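Local coordinates for protein apical membrane antigen AMA1 (Toxoplasma gondii ME49, PDB 4YIV) that takes part in host cell invasion as an essential microneme protein of the moving junction, the ring formed between the parasite's apical tip and the host cell membrane, at residues K199-V204 with T270-G275; T255-V260 with K312-D317. All blocks are in the same frame, centred on the assembly; numbering follows the deposited sequence.

Contact 1. Residues K199-V204 with T270-G275; sequences KPRKSV and TFENDG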
loop_
_atom_site.group_PDB
_atom_site.type_symbol
_atom_site.label_atom_id
_atom_site.label_comp_id
_atom_site.label_asym_id
_atom_site.label_seq_id
_atom_site.Cartn_x
_atom_site.Cartn_y
_atom_site.Cartn_z
ATOM N N LYS A 199 -15.549 -0.845 0.463
ATOM C CA LYS A 199 -14.527 0.189 0.396
ATOM C C LYS A 199 -13.220 -0.364 0.983
ATOM O O LYS A 199 -13.245 -1.319 1.793
ATOM C CB LYS A 199 -14.948 1.438 1.172
ATOM C CG LYS A 199 -15.029 1.224 2.669
ATOM C CD LYS A 199 -15.475 2.492 3.405
ATOM C CE LYS A 199 -15.721 2.185 4.891
ATOM N NZ LYS A 199 -16.449 3.306 5.572
ATOM N N PRO A 200 -12.094 0.246 0.600
ATOM C CA PRO A 200 -10.795 -0.167 1.145
ATOM C C PRO A 200 -10.658 0.250 2.586
ATOM O O PRO A 200 -11.185 1.295 2.965
ATOM C CB PRO A 200 -9.780 0.577 0.267
ATOM C CG PRO A 200 -10.586 1.069 -0.958
ATOM C CD PRO A 200 -11.946 1.325 -0.398
ATOM N N ARG A 201 -9.913 -0.537 3.340
ATOM C CA ARG A 201 -9.678 -0.226 4.718
ATOM C C ARG A 201 -8.358 -0.778 5.230
ATOM O O ARG A 201 -7.856 -1.784 4.753
ATOM C CB ARG A 201 -10.803 -0.851 5.545
ATOM C CG ARG A 201 -11.122 -0.154 6.854
ATOM C CD ARG A 201 -12.204 0.895 6.661
ATOM N NE ARG A 201 -12.849 1.245 7.919
ATOM C CZ ARG A 201 -12.560 2.323 8.638
ATOM N NH1 ARG A 201 -13.203 2.547 9.772
ATOM N NH2 ARG A 201 -11.638 3.180 8.229
ATOM N N LYS A 202 -7.827 -0.089 6.223
ATOM C CA LYS A 202 -6.702 -0.511 7.020
ATOM C C LYS A 202 -7.241 -0.418 8.460
ATOM O O LYS A 202 -7.963 0.489 8.764
ATOM C CB LYS A 202 -5.441 0.311 6.837
ATOM C CG LYS A 202 -4.682 0.013 5.568
ATOM C CD LYS A 202 -3.309 0.661 5.580
ATOM C CE LYS A 202 -2.556 0.470 4.273
ATOM N NZ LYS A 202 -1.134 0.799 4.315
ATOM N N SER A 203 -6.907 -1.378 9.302
ATOM C CA SER A 203 -7.350 -1.407 10.672
ATOM C C SER A 203 -6.210 -1.272 11.653
ATOM O O SER A 203 -5.162 -1.741 11.406
ATOM C CB SER A 203 -8.081 -2.716 10.946
ATOM O OG SER A 203 -8.166 -3.027 12.295
ATOM N N VAL A 204 -6.445 -0.637 12.783
ATOM C CA VAL A 204 -5.386 -0.523 13.788
ATOM C C VAL A 204 -4.975 -1.896 14.338
ATOM O O VAL A 204 -3.848 -2.072 14.773
ATOM C CB VAL A 204 -5.792 0.405 14.970
ATOM C CG1 VAL A 204 -5.977 1.789 14.452
ATOM C CG2 VAL A 204 -7.053 -0.071 15.663
ATOM N N THR A 270 -2.903 7.809 7.110
ATOM C CA THR A 270 -2.143 8.078 5.896
ATOM C C THR A 270 -2.757 7.340 4.708
ATOM O O THR A 270 -2.603 7.774 3.578
ATOM C CB THR A 270 -0.625 7.690 6.037
ATOM O OG1 THR A 270 -0.493 6.273 6.222
ATOM C CG2 THR A 270 -0.011 8.396 7.253
ATOM N N PHE A 271 -3.481 6.241 4.981
ATOM C CA PHE A 271 -4.201 5.497 3.948
ATOM C C PHE A 271 -5.636 5.974 3.713
ATOM O O PHE A 271 -6.136 5.930 2.587
ATOM C CB PHE A 271 -4.254 4.013 4.323
ATOM C CG PHE A 271 -4.942 3.141 3.311
ATOM C CD1 PHE A 271 -4.369 2.867 2.084
ATOM C CD2 PHE A 271 -6.171 2.582 3.609
ATOM C CE1 PHE A 271 -5.021 2.056 1.175
ATOM C CE2 PHE A 271 -6.829 1.782 2.716
ATOM C CZ PHE A 271 -6.248 1.504 1.489
ATOM N N GLU A 272 -6.317 6.365 4.779
ATOM C CA GLU A 272 -7.762 6.598 4.686
ATOM C C GLU A 272 -8.163 8.073 4.569
ATOM O O GLU A 272 -9.327 8.356 4.305
ATOM C CB GLU A 272 -8.462 5.945 5.893
ATOM C CG GLU A 272 -8.342 4.417 5.909
ATOM C CD GLU A 272 -9.327 3.743 6.832
ATOM O OE1 GLU A 272 -9.451 2.483 6.788
ATOM O OE2 GLU A 272 -9.976 4.464 7.624
ATOM N N ASN A 273 -7.222 9.009 4.692
ATOM C CA ASN A 273 -7.593 10.416 4.619
ATOM C C ASN A 273 -8.038 10.757 3.193
ATOM O O ASN A 273 -7.628 10.100 2.215
ATOM C CB ASN A 273 -6.440 11.314 5.071
ATOM C CG ASN A 273 -5.394 11.504 3.999
ATOM O OD1 ASN A 273 -5.575 12.294 3.065
ATOM N ND2 ASN A 273 -4.284 10.794 4.128
ATOM N N ASP A 274 -8.866 11.785 3.040
ATOM C CA ASP A 274 -9.508 12.023 1.730
ATOM C C ASP A 274 -8.578 12.506 0.630
ATOM O O ASP A 274 -8.972 12.594 -0.547
ATOM C CB ASP A 274 -10.675 13.000 1.903
ATOM C CG ASP A 274 -10.228 14.480 1.934
ATOM O OD1 ASP A 274 -9.171 14.843 2.511
ATOM O OD2 ASP A 274 -10.976 15.283 1.366
ATOM N N GLY A 275 -7.332 12.763 0.983
ATOM C CA GLY A 275 -6.353 13.281 0.062
ATOM C C GLY A 275 -5.356 12.224 -0.478
ATOM O O GLY A 275 -4.549 12.500 -1.357
#

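Contact 2. Residues T255-V260 with K312-D317; sequences TVIERV and KCALSD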
loop_
_atom_site.group_PDB
_atom_site.type_symbol
_atom_site.label_atom_id
_atom_site.label_comp_id
_atom_site.label_asym_id
_atom_site.label_seq_id
_atom_site.Cartn_x
_atom_site.Cartn_y
_atom_site.Cartn_z
ATOM N N THR A 255 0.267 21.308 5.491
ATOM C CA THR A 255 0.163 20.105 6.310
ATOM C C THR A 255 -1.112 20.062 7.148
ATOM O O THR A 255 -1.521 21.036 7.755
ATOM C CB THR A 255 1.404 19.973 7.231
ATOM O OG1 THR A 255 2.556 19.849 6.387
ATOM C CG2 THR A 255 1.277 18.739 8.130
ATOM N N VAL A 256 -1.768 18.911 7.141
ATOM C CA VAL A 256 -2.878 18.660 7.993
ATOM C C VAL A 256 -2.323 18.065 9.283
ATOM O O VAL A 256 -1.636 17.036 9.250
ATOM C CB VAL A 256 -3.904 17.683 7.325
ATOM C CG1 VAL A 256 -5.038 17.349 8.268
ATOM C CG2 VAL A 256 -4.448 18.284 6.019
ATOM N N ILE A 257 -2.668 18.665 10.416
ATOM C CA ILE A 257 -2.299 18.117 11.730
ATOM C C ILE A 257 -3.543 17.753 12.519
ATOM O O ILE A 257 -4.406 18.592 12.708
ATOM C CB ILE A 257 -1.449 19.138 12.552
ATOM C CG1 ILE A 257 -0.148 19.462 11.819
ATOM C CG2 ILE A 257 -1.176 18.601 13.972
ATOM C CD1 ILE A 257 0.667 20.558 12.444
ATOM N N GLU A 258 -3.650 16.506 12.971
ATOM C CA GLU A 258 -4.803 16.081 13.741
ATOM C C GLU A 258 -4.418 15.302 14.993
ATOM O O GLU A 258 -3.402 14.589 15.017
ATOM C CB GLU A 258 -5.734 15.244 12.838
ATOM C CG GLU A 258 -6.253 16.084 11.672
ATOM C CD GLU A 258 -6.963 15.283 10.586
ATOM O OE1 GLU A 258 -6.849 14.033 10.591
ATOM O OE2 GLU A 258 -7.625 15.930 9.722
ATOM N N ARG A 259 -5.223 15.447 16.046
ATOM C CA ARG A 259 -5.017 14.667 17.263
ATOM C C ARG A 259 -5.300 13.182 17.019
ATOM O O ARG A 259 -6.250 12.827 16.330
ATOM C CB ARG A 259 -5.909 15.189 18.391
ATOM C CG ARG A 259 -5.549 16.600 18.846
ATOM C CD ARG A 259 -5.853 16.828 20.320
ATOM N NE ARG A 259 -5.444 18.175 20.705
ATOM C CZ ARG A 259 -6.184 19.265 20.527
ATOM N NH1 ARG A 259 -5.718 20.456 20.897
ATOM N NH2 ARG A 259 -7.391 19.164 19.982
ATOM N N VAL A 260 -4.469 12.307 17.574
ATOM C CA VAL A 260 -4.764 10.882 17.553
ATOM C C VAL A 260 -4.530 10.298 18.933
ATOM O O VAL A 260 -3.743 10.832 19.708
ATOM C CB VAL A 260 -3.897 10.136 16.506
ATOM C CG1 VAL A 260 -4.228 10.640 15.128
ATOM C CG2 VAL A 260 -2.397 10.337 16.798
ATOM N N LYS A 312 -0.170 13.539 18.101
ATOM C CA LYS A 312 -0.688 14.173 16.880
ATOM C C LYS A 312 -0.204 13.459 15.618
ATOM O O LYS A 312 0.778 12.712 15.640
ATOM C CB LYS A 312 -0.299 15.655 16.851
ATOM C CG LYS A 312 -1.068 16.431 17.931
ATOM C CD LYS A 312 -0.854 17.913 17.851
ATOM C CE LYS A 312 -1.755 18.660 18.838
ATOM N NZ LYS A 312 -1.558 20.126 18.668
ATOM N N CYS A 313 -0.900 13.697 14.534
ATOM C CA CYS A 313 -0.574 13.102 13.279
ATOM C C CYS A 313 -0.454 14.168 12.234
ATOM O O CYS A 313 -1.381 14.866 12.004
ATOM C CB CYS A 313 -1.630 12.096 12.872
ATOM S SG CYS A 313 -1.245 11.195 11.379
ATOM N N ALA A 314 0.712 14.285 11.635
ATOM C CA ALA A 314 0.946 15.260 10.579
ATOM C C ALA A 314 0.931 14.585 9.240
ATOM O O ALA A 314 1.720 13.665 9.002
ATOM C CB ALA A 314 2.252 15.964 10.771
ATOM N N LEU A 315 0.077 15.086 8.348
ATOM C CA LEU A 315 -0.121 14.520 7.018
ATOM C C LEU A 315 0.155 15.492 5.878
ATOM O O LEU A 315 -0.258 16.665 5.924
ATOM C CB LEU A 315 -1.540 14.037 6.886
ATOM C CG LEU A 315 -2.044 13.093 7.966
ATOM C CD1 LEU A 315 -3.523 13.025 7.904
ATOM C CD2 LEU A 315 -1.497 11.736 7.684
ATOM N N SER A 316 0.859 15.008 4.866
ATOM C CA SER A 316 1.293 15.856 3.747
ATOM C C SER A 316 1.311 15.080 2.434
ATOM O O SER A 316 1.434 13.850 2.450
ATOM C CB SER A 316 2.681 16.412 4.044
ATOM O OG SER A 316 3.192 17.100 2.933
ATOM N N ASP A 317 1.181 15.781 1.302
ATOM C CA ASP A 317 1.364 15.187 -0.017
ATOM C C ASP A 317 2.755 15.468 -0.573
ATOM O O ASP A 317 3.052 15.127 -1.718
ATOM C CB ASP A 317 0.295 15.679 -1.006
ATOM C CG ASP A 317 0.338 17.195 -1.241
ATOM O OD1 ASP A 317 1.227 17.868 -0.682
ATOM O OD2 ASP A 317 -0.521 17.709 -2.008
HETATM O O HOH W 1 2.639 19.572 3.609
#

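Contact 1. Residues K199-V204 with T270-G275
Lys202 lays the methylenes of its side chain over one face of the Phe271 ring, crossing it at about a right angle. CG comes closest, 3.6 Å from Phe271 CD2, and CE makes a CH-pi contact 4.0 Å from the ring centroid. Because the chain is extended beyond CG, its ammonium group is carried past the aromatic carbons, and NZ donates to the carbonyl oxygen of Ala334. At the ring edge Pro200 CB packs 3.9 Å from Phe271 CZ, while Tyr38 meets the same ring from outside the two segments. With CG anti to its own backbone N (chi1 -178°), Phe271 swings its ring off the helix toward Lys202 and Pro200. Glu272 supplies the polar half: its OE1 accepts a nearly straight hydrogen bond from Lys202 N at 3.1 Å, using the anti side of the carboxylate. Arg201 NH2 is placed beside Glu272 OE2 as a salt bridge, its exact geometry doubtful because the atoms are too close in the model. Within the AMA1 family region, of the PAN clan, this is helix-end to strand-end packing between helix 263-272 and the end of strand 198-201, which pairs with strand 65-68.

Contact 2. Residues T255-V260 with K312-D317
Strands 256-259 and 311-316 form an antiparallel pair at one side of a five-stranded sheet, in which 256-259 is an outermost strand of the chain. The axes of 256-259 and 312-316 approach to 4.5 Å, their N-to-C directions 160° apart. Two hydrogen-bonded pairs carry the ladder. Val256 N donates to Leu315 O at 3.0 Å and Leu315 N returns a bond to Val256 O at 2.7 Å; Glu258 and Cys313 repeat the exchange through their backbone N and O atoms. Between these pairs the alpha hydrogens of Ile257 and Ala314 point to the carbonyl oxygens of Cys313 and Val256.

On one face Ile257 turns its CG2 branch, rather than CG1, to Lys312 CD at 4.0 Å. Arg259 and Lys312 lie side by side and point the same way, and Arg259 NE forms a salt bridge with Glu310. The face of Val256, Glu258, Cys313 and Leu315 turns to helix 263-272: Cys313 SG is joined to Cys266 in a disulfide, and Glu258 OE1 pairs with Lys269. Just beyond the strand, Val260 CG1 packs 3.7 Å from Cys313 CB. Where the ladder ends, a water bridges Thr255 OG1 and Ser316 OG; Thr255 OG1 also bonds to Tyr249 O, and Ser316 OG to Gln318 N.

Arg259 NH1 and Lys312 NZ stand 4.7 Å apart, a proximity probably eased by Glu310, which pairs with Arg259 and only weakly, as does Asp306, with Lys312. Reciprocal backbone bonds set the strand register, while disulfide and salt bridge tie this sheet edge to the helix.

How the contacts relate
From the N terminus, the chain passes through strand 198-201 in the two-stranded sheet, then strand 256-259, then helix 263-272, and later strand 311-316. Contact 1 closes a loop of 65 residues between 199-204 and 270-275; contact 2 closes one between 255-260 and 312-317, of 51 residues in this engineered construct, which lacks the DII loop. Their segments alternate, so the loops cross rather than nest. Helix 263-272, which directly follows strand 256-259, links them: its end belongs to contact 1, while earlier along its length it is tied to the strands of contact 2. The contacts also touch, Thr270 CG2 lying 3.7 Å from Leu315 CD2. Together they connect the two-stranded sheet, through the helix, to the five-stranded sheet.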